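Local coordinates for SusD superfamily protein (Bacteroides vulgatus ATCC 8482, PDB 3JQ0) that probably binds glycans at the outer membrane for nutrient uptake, at residues N29-L33 with G34-A38; G259-M263 with R264-A268. All coordinates share one frame; numbering follows the deposited sequence.

Overall arrangement
Both interactions are local turns of one continuous chain: interaction 1 closes the C-terminal end of helix 27-34, and interaction 2 is the short, weakly bonded helix 262-265. Their centres lie about 15 Å apart, yet side chains bridge the gap, with F31 CZ 4.2 Å from L265 CD1. W257 adds a second link, stacking on the ring of F31 and meeting the ring of Y261 edge-to-face. Interaction 1 is fully buried, its centre about 8 Å from that of the chain; interaction 2 lies further out, at about 17 Å, and is partly buried. The apolar faces of the two turns thus meet through F31 and L265.

Interaction 1. Residues N29-L33 with G34-A38; sequences NFFLL and GEPRA
The C-terminal end of helix 27-34 is where F31 meets E35 and P36, as the chain leaves the helix and enters the type I beta turn E35-A38. G34 N gives weak bonds to F30 O and F31 O, both 3.1 Å, and E35 N reaches the same F31 O in a third weak bond, at only 123°. P36 has no N-H to continue the pattern; its CD instead lies 3.2 Å from F31 O. The next carbonyl, L32 O, is served by a water that donates to it at 2.8 Å and accepts from R37 N, carrying the link into the turn.

A chi1 of 166° sets the F31 ring beside its own carbonyl carbon, on the side where the chain departs. P36 CD lies over one ring face, offset toward the rim, and P36 CG sits 3.7 Å from F31 CZ. The carboxylate of E35 comes in obliquely, E35 CD 3.5 Å from F31 CE1, its plane turned 70° from the ring. Its charge is gripped elsewhere: OE2 bonds Y41 OH and F444 N, and OE1 bonds G446 N.

Around this helix end, F31 and P36 touch Y41 of strand 41-43, L33 packs on Y450 of helix 448-455, and F30 and L33 lean on helix 97-122.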
ATOM      1  N   ASN A  29       4.570  -3.845  -7.938  1.00  7.21           N
ATOM      2  CA  ASN A  29       4.542  -2.491  -8.491  1.00  7.07           C
ATOM      3  C   ASN A  29       3.680  -1.544  -7.684  1.00  7.20           C
ATOM      4  O   ASN A  29       4.051  -0.374  -7.535  1.00  7.29           O
ATOM      5  CB  ASN A  29       4.100  -2.504  -9.936  1.00  7.75           C
ATOM      6  CG  ASN A  29       5.163  -2.941 -10.900  1.00  8.61           C
ATOM      7  OD1 ASN A  29       6.320  -3.084 -10.552  1.00 10.84           O
ATOM      8  ND2 ASN A  29       4.755  -3.125 -12.160  1.00 10.16           N
ATOM      9  N   PHE A  30       2.560  -1.986  -7.133  1.00  6.99           N
ATOM     10  CA  PHE A  30       1.741  -1.091  -6.302  1.00  7.23           C
ATOM     11  C   PHE A  30       2.524  -0.655  -5.085  1.00  6.78           C
ATOM     12  O   PHE A  30       2.434   0.500  -4.666  1.00  7.31           O
ATOM     13  CB  PHE A  30       0.410  -1.756  -5.888  1.00  7.91           C
ATOM     14  CG  PHE A  30      -0.467  -2.182  -7.037  1.00  8.78           C
ATOM     15  CD1 PHE A  30      -0.509  -1.479  -8.258  1.00 10.06           C
ATOM     16  CD2 PHE A  30      -1.285  -3.299  -6.920  1.00  9.59           C
ATOM     17  CE1 PHE A  30      -1.311  -1.911  -9.308  1.00 11.75           C
ATOM     18  CE2 PHE A  30      -2.090  -3.722  -7.972  1.00 10.52           C
ATOM     19  CZ  PHE A  30      -2.080  -3.041  -9.173  1.00 12.64           C
ATOM     20  N   PHE A  31       3.268  -1.570  -4.452  1.00  6.93           N
ATOM     21  CA  PHE A  31       4.171  -1.210  -3.377  1.00  6.85           C
ATOM     22  C   PHE A  31       5.179  -0.160  -3.813  1.00  6.04           C
ATOM     23  O   PHE A  31       5.364   0.859  -3.152  1.00  6.47           O
ATOM     24  CB  PHE A  31       4.853  -2.445  -2.802  1.00  6.77           C
ATOM     25  CG  PHE A  31       6.040  -2.151  -1.934  1.00  6.27           C
ATOM     26  CD1 PHE A  31       5.890  -1.623  -0.648  1.00  7.41           C
ATOM     27  CD2 PHE A  31       7.318  -2.350  -2.445  1.00  7.07           C
ATOM     28  CE1 PHE A  31       7.044  -1.362   0.105  1.00  7.66           C
ATOM     29  CE2 PHE A  31       8.445  -2.080  -1.690  1.00  8.08           C
ATOM     30  CZ  PHE A  31       8.298  -1.578  -0.420  1.00  8.10           C
ATOM     31  N   LEU A  32       5.864  -0.430  -4.929  1.00  5.95           N
ATOM     32  CA  LEU A  32       6.906   0.473  -5.378  1.00  6.40           C
ATOM     33  C   LEU A  32       6.386   1.868  -5.684  1.00  5.75           C
ATOM     34  O   LEU A  32       7.067   2.870  -5.409  1.00  6.64           O
ATOM     35  CB  LEU A  32       7.615  -0.071  -6.629  1.00  7.01           C
ATOM     36  CG  LEU A  32       8.467  -1.353  -6.471  1.00  7.08           C
ATOM     37  CD1 LEU A  32       9.039  -1.717  -7.858  1.00  9.03           C
ATOM     38  CD2 LEU A  32       9.525  -1.214  -5.397  1.00  8.57           C
ATOM     39  N   LEU A  33       5.203   1.941  -6.298  1.00  6.16           N
ATOM     40  CA  LEU A  33       4.634   3.222  -6.639  1.00  6.13           C
ATOM     41  C   LEU A  33       4.199   3.983  -5.399  1.00  6.45           C
ATOM     42  O   LEU A  33       4.271   5.228  -5.389  1.00  6.83           O
ATOM     43  CB  LEU A  33       3.406   3.022  -7.562  1.00  6.91           C
ATOM     44  CG  LEU A  33       3.744   2.544  -8.975  1.00  7.29           C
ATOM     45  CD1 LEU A  33       2.454   2.235  -9.714  1.00  9.81           C
ATOM     46  CD2 LEU A  33       4.556   3.581  -9.726  1.00  8.54           C
ATOM     47  N   GLY A  34       3.767   3.278  -4.351  1.00  6.30           N
ATOM     48  CA  GLY A  34       3.138   3.947  -3.235  1.00  6.28           C
ATOM     49  C   GLY A  34       3.989   4.210  -2.016  1.00  5.93           C
ATOM     50  O   GLY A  34       3.540   4.964  -1.141  1.00  6.44           O
ATOM     51  N   GLU A  35       5.223   3.663  -1.949  1.00  5.77           N
ATOM     52  CA  GLU A  35       6.006   3.728  -0.716  1.00  5.66           C
ATOM     53  C   GLU A  35       7.471   4.162  -0.817  1.00  5.83           C
ATOM     54  O   GLU A  35       7.833   5.141  -0.156  1.00  6.06           O
ATOM     55  CB  GLU A  35       5.787   2.476   0.121  1.00  6.20           C
ATOM     56  CG  GLU A  35       6.635   2.367   1.352  1.00  6.74           C
ATOM     57  CD  GLU A  35       6.236   1.218   2.270  1.00  6.12           C
ATOM     58  OE1 GLU A  35       5.047   0.840   2.271  1.00  6.52           O
ATOM     59  OE2 GLU A  35       7.109   0.700   3.017  1.00  6.61           O
ATOM     60  N   PRO A  36       8.347   3.462  -1.563  1.00  5.78           N
ATOM     61  CA  PRO A  36       9.783   3.686  -1.376  1.00  5.96           C
ATOM     62  C   PRO A  36      10.390   4.990  -1.841  1.00  5.89           C
ATOM     63  O   PRO A  36      11.562   5.216  -1.508  1.00  6.44           O
ATOM     64  CB  PRO A  36      10.447   2.486  -2.067  1.00  6.82           C
ATOM     65  CG  PRO A  36       9.397   1.455  -2.148  1.00  9.88           C
ATOM     66  CD  PRO A  36       8.122   2.211  -2.311  1.00  6.30           C
ATOM     67  N   ARG A  37       9.666   5.838  -2.569  1.00  5.65           N
ATOM     68  CA  ARG A  37      10.198   7.181  -2.841  1.00  6.34           C
ATOM     69  C   ARG A  37      10.161   8.139  -1.653  1.00  6.16           C
ATOM     70  O   ARG A  37      10.725   9.218  -1.738  1.00  6.82           O
ATOM     71  CB  ARG A  37       9.485   7.791  -4.057  1.00  6.18           C
ATOM     72  CG  ARG A  37       9.808   7.122  -5.364  1.00  6.59           C
ATOM     73  CD  ARG A  37       9.168   7.764  -6.569  1.00  7.25           C
ATOM     74  NE  ARG A  37       9.720   9.103  -6.721  1.00  6.74           N
ATOM     75  CZ  ARG A  37       9.299   9.990  -7.616  1.00  7.27           C
ATOM     76  NH1 ARG A  37       8.352   9.687  -8.473  1.00  7.74           N
ATOM     77  NH2 ARG A  37       9.888  11.188  -7.667  1.00  8.01           N
ATOM     78  N   ALA A  38       9.507   7.751  -0.553  1.00  6.49           N
ATOM     79  CA  ALA A  38       9.423   8.599   0.639  1.00  6.49           C
ATOM     80  C   ALA A  38      10.622   8.334   1.543  1.00  5.98           C
ATOM     81  O   ALA A  38      11.738   8.185   1.032  1.00  6.62           O
ATOM     82  CB  ALA A  38       8.034   8.439   1.307  1.00  6.76           C
TER
HETATM   83  O   HOH W   1       7.189   5.350  -4.078  1.00  7.20           O

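Interaction 2. Residues G259-M263 with R264-A268; sequences GYYRM and RLIPA
G259-M263 runs straight into R264-A268 through the short, weakly bonded helix at about 262-265, and Y261 O is its main backbone acceptor. L265 N bonds it at 2.9 Å with the donor nearly in line with the C=O (160°), the i+4 spacing of an alpha turn. R264 N also reaches this oxygen, at 3.3 Å, but from above the carbonyl plane. Two residues earlier, M263 N bonds G259 O with the same i+4 spacing, while at I266 the backbone turns to an extended conformation, ending the helical course.

R264 folds back over the turn. Bent at chi2 (-76°), its chain passes Y260 O, 3.1 Å from R264 CB, and brings R264 NH1 to M263 O at 2.8 Å. That oxygen lies close to the guanidinium plane, although the donor stands above the plane of the carbonyl. In the modelled one of its two conformers, and so with less certainty, Y260 runs alongside: its ring is turned 71° from the guanidinium, and R264 NH2 lies at the ring edge, 4.1 Å from Y260 CE1. Replacing R264 with an alanine would probably leave M263 O without this side-chain donor.

Y261 packs on the other residues of the turn. L265 CD1 approaches Y261 CE1 at 3.8 Å, its side chain crossing the tyrosine at about a right angle, and I266 CD1 meets Y261 CE2 at 3.7 Å.

Chemically, the contact divides into a polar part, where R264 adds a side-chain donor to a backbone carbonyl near the helix end, and an apolar part built on Y261, which is extended by ring contacts of Y261 with W257 (edge-to-face) and F355. R262 is paired with E255 in a salt bridge.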
ATOM      1  N   GLY A 259       7.599 -13.144  -5.418  1.00  7.33           N
ATOM      2  CA  GLY A 259       8.948 -13.375  -4.933  1.00  7.63           C
ATOM      3  C   GLY A 259       9.719 -12.124  -4.569  1.00  7.24           C
ATOM      4  O   GLY A 259      10.784 -12.267  -3.968  1.00  7.26           O
ATOM      5  N   TYR A 260       9.225 -10.947  -4.943  1.00  6.78           N
ATOM      6  CA  TYR A 260       9.946  -9.708  -4.747  0.54  6.99           C
ATOM      7  C   TYR A 260       9.909  -9.194  -3.315  1.00  7.36           C
ATOM      8  O   TYR A 260      10.634  -8.261  -3.001  1.00  8.87           O
ATOM      9  CB  TYR A 260       9.507  -8.635  -5.767  0.54  7.61           C
ATOM     10  CG  TYR A 260       9.899  -9.005  -7.189  0.54  7.45           C
ATOM     11  CD1 TYR A 260      11.222  -8.878  -7.619  0.54  9.76           C
ATOM     12  CD2 TYR A 260       8.990  -9.524  -8.075  0.54  8.91           C
ATOM     13  CE1 TYR A 260      11.606  -9.255  -8.932  0.54 10.40           C
ATOM     14  CE2 TYR A 260       9.363  -9.891  -9.389  0.54 10.71           C
ATOM     15  CZ  TYR A 260      10.677  -9.783  -9.787  0.54 11.49           C
ATOM     16  OH  TYR A 260      11.065 -10.145 -11.056  0.54 13.81           O
ATOM     17  N   TYR A 261       9.055  -9.745  -2.462  1.00  7.01           N
ATOM     18  CA  TYR A 261       9.115  -9.425  -1.011  1.00  7.20           C
ATOM     19  C   TYR A 261      10.355 -10.094  -0.426  1.00  7.10           C
ATOM     20  O   TYR A 261      11.276  -9.449   0.076  1.00  7.16           O
ATOM     21  CB  TYR A 261       7.819  -9.812  -0.317  1.00  7.10           C
ATOM     22  CG  TYR A 261       7.806  -9.506   1.150  1.00  7.35           C
ATOM     23  CD1 TYR A 261       7.558  -8.201   1.580  1.00  8.99           C
ATOM     24  CD2 TYR A 261       8.053 -10.458   2.096  1.00  8.36           C
ATOM     25  CE1 TYR A 261       7.502  -7.849   2.904  1.00 10.39           C
ATOM     26  CE2 TYR A 261       8.031 -10.108   3.460  1.00  9.53           C
ATOM     27  CZ  TYR A 261       7.726  -8.777   3.840  1.00 11.10           C
ATOM     28  OH  TYR A 261       7.644  -8.414   5.174  1.00 14.05           O
ATOM     29  N   ARG A 262      10.399 -11.416  -0.564  1.00  6.82           N
ATOM     30  CA  ARG A 262      11.553 -12.209  -0.147  1.00  6.69           C
ATOM     31  C   ARG A 262      12.848 -11.670  -0.755  1.00  6.96           C
ATOM     32  O   ARG A 262      13.871 -11.584  -0.076  1.00  7.34           O
ATOM     33  CB  ARG A 262      11.333 -13.645  -0.628  1.00  7.08           C
ATOM     34  CG  ARG A 262      12.489 -14.587  -0.409  1.00  7.40           C
ATOM     35  CD  ARG A 262      12.140 -16.027  -0.668  1.00  9.24           C
ATOM     36  NE  ARG A 262      11.517 -16.211  -1.966  1.00  9.08           N
ATOM     37  CZ  ARG A 262      12.148 -16.423  -3.106  1.00 10.00           C
ATOM     38  NH1 ARG A 262      13.465 -16.552  -3.134  1.00 12.17           N
ATOM     39  NH2 ARG A 262      11.470 -16.543  -4.242  1.00 11.77           N
HETATM   40  N   MSE A 263      12.801 -11.334  -2.047  1.00  6.83           N
HETATM   41  CA  MSE A 263      14.028 -11.006  -2.777  1.00  7.05           C
HETATM   42  C   MSE A 263      14.371  -9.509  -2.797  1.00  7.23           C
HETATM   43  O   MSE A 263      15.387  -9.145  -3.413  1.00  7.94           O
HETATM   44  CB  MSE A 263      13.983 -11.564  -4.194  1.00  7.66           C
HETATM   45  CG  MSE A 263      14.009 -13.087  -4.235  1.00  8.63           C
HETATM   46 SE   MSE A 263      15.669 -13.844  -3.595  1.00 11.85          SE
HETATM   47  CE  MSE A 263      16.829 -13.281  -5.053  1.00 18.92           C
ATOM     48  N   ARG A 264      13.606  -8.676  -2.097  1.00  6.41           N
ATOM     49  CA  ARG A 264      13.969  -7.267  -1.949  1.00  6.84           C
ATOM     50  C   ARG A 264      14.036  -6.759  -0.515  1.00  6.44           C
ATOM     51  O   ARG A 264      14.682  -5.732  -0.305  1.00  6.88           O
ATOM     52  CB  ARG A 264      13.067  -6.363  -2.818  1.00  6.80           C
ATOM     53  CG  ARG A 264      13.109  -6.663  -4.302  1.00  7.89           C
ATOM     54  CD  ARG A 264      14.344  -6.156  -4.954  1.00  9.24           C
ATOM     55  NE  ARG A 264      14.456  -6.513  -6.367  1.00  9.43           N
ATOM     56  CZ  ARG A 264      15.144  -7.523  -6.860  1.00 11.50           C
ATOM     57  NH1 ARG A 264      15.719  -8.430  -6.112  1.00 12.79           N
ATOM     58  NH2 ARG A 264      15.275  -7.611  -8.192  1.00 13.99           N
ATOM     59  N   LEU A 265      13.332  -7.384   0.438  1.00  6.65           N
ATOM     60  CA  LEU A 265      13.185  -6.832   1.772  1.00  6.91           C
ATOM     61  C   LEU A 265      13.692  -7.742   2.897  1.00  7.17           C
ATOM     62  O   LEU A 265      13.636  -7.321   4.034  1.00  7.50           O
ATOM     63  CB  LEU A 265      11.708  -6.475   2.044  1.00  6.85           C
ATOM     64  CG  LEU A 265      11.218  -5.228   1.315  1.00  7.41           C
ATOM     65  CD1 LEU A 265       9.722  -5.041   1.543  1.00  8.19           C
ATOM     66  CD2 LEU A 265      11.965  -4.012   1.787  1.00 10.74           C
ATOM     67  N   ILE A 266      14.096  -8.995   2.616  1.00  6.79           N
ATOM     68  CA  ILE A 266      14.307  -9.983   3.689  1.00  6.84           C
ATOM     69  C   ILE A 266      15.794 -10.318   3.825  1.00  6.51           C
ATOM     70  O   ILE A 266      16.520 -10.383   2.829  1.00  6.94           O
ATOM     71  CB  ILE A 266      13.422 -11.239   3.383  1.00  7.40           C
ATOM     72  CG1 ILE A 266      11.951 -10.886   3.497  1.00  7.65           C
ATOM     73  CG2 ILE A 266      13.783 -12.488   4.228  1.00  8.03           C
ATOM     74  CD1 ILE A 266      11.479 -10.430   4.861  1.00  8.98           C
ATOM     75  N   PRO A 267      16.276 -10.529   5.066  1.00  6.96           N
ATOM     76  CA  PRO A 267      17.709 -10.845   5.279  1.00  7.48           C
ATOM     77  C   PRO A 267      18.074 -12.236   4.789  1.00  7.44           C
ATOM     78  O   PRO A 267      17.256 -13.148   4.761  1.00  7.93           O
ATOM     79  CB  PRO A 267      17.841 -10.792   6.810  1.00  8.00           C
ATOM     80  CG  PRO A 267      16.448 -11.154   7.310  1.00  7.55           C
ATOM     81  CD  PRO A 267      15.554 -10.440   6.337  1.00  7.35           C
ATOM     82  N   ALA A 268      19.358 -12.417   4.499  1.00  7.87           N
ATOM     83  CA  ALA A 268      19.918 -13.731   4.235  1.00  7.92           C
ATOM     84  C   ALA A 268      19.967 -14.609   5.488  1.00  7.87           C
ATOM     85  O   ALA A 268      20.344 -14.153   6.563  1.00  8.19           O
ATOM     86  CB  ALA A 268      21.328 -13.615   3.667  1.00 10.15           C
TER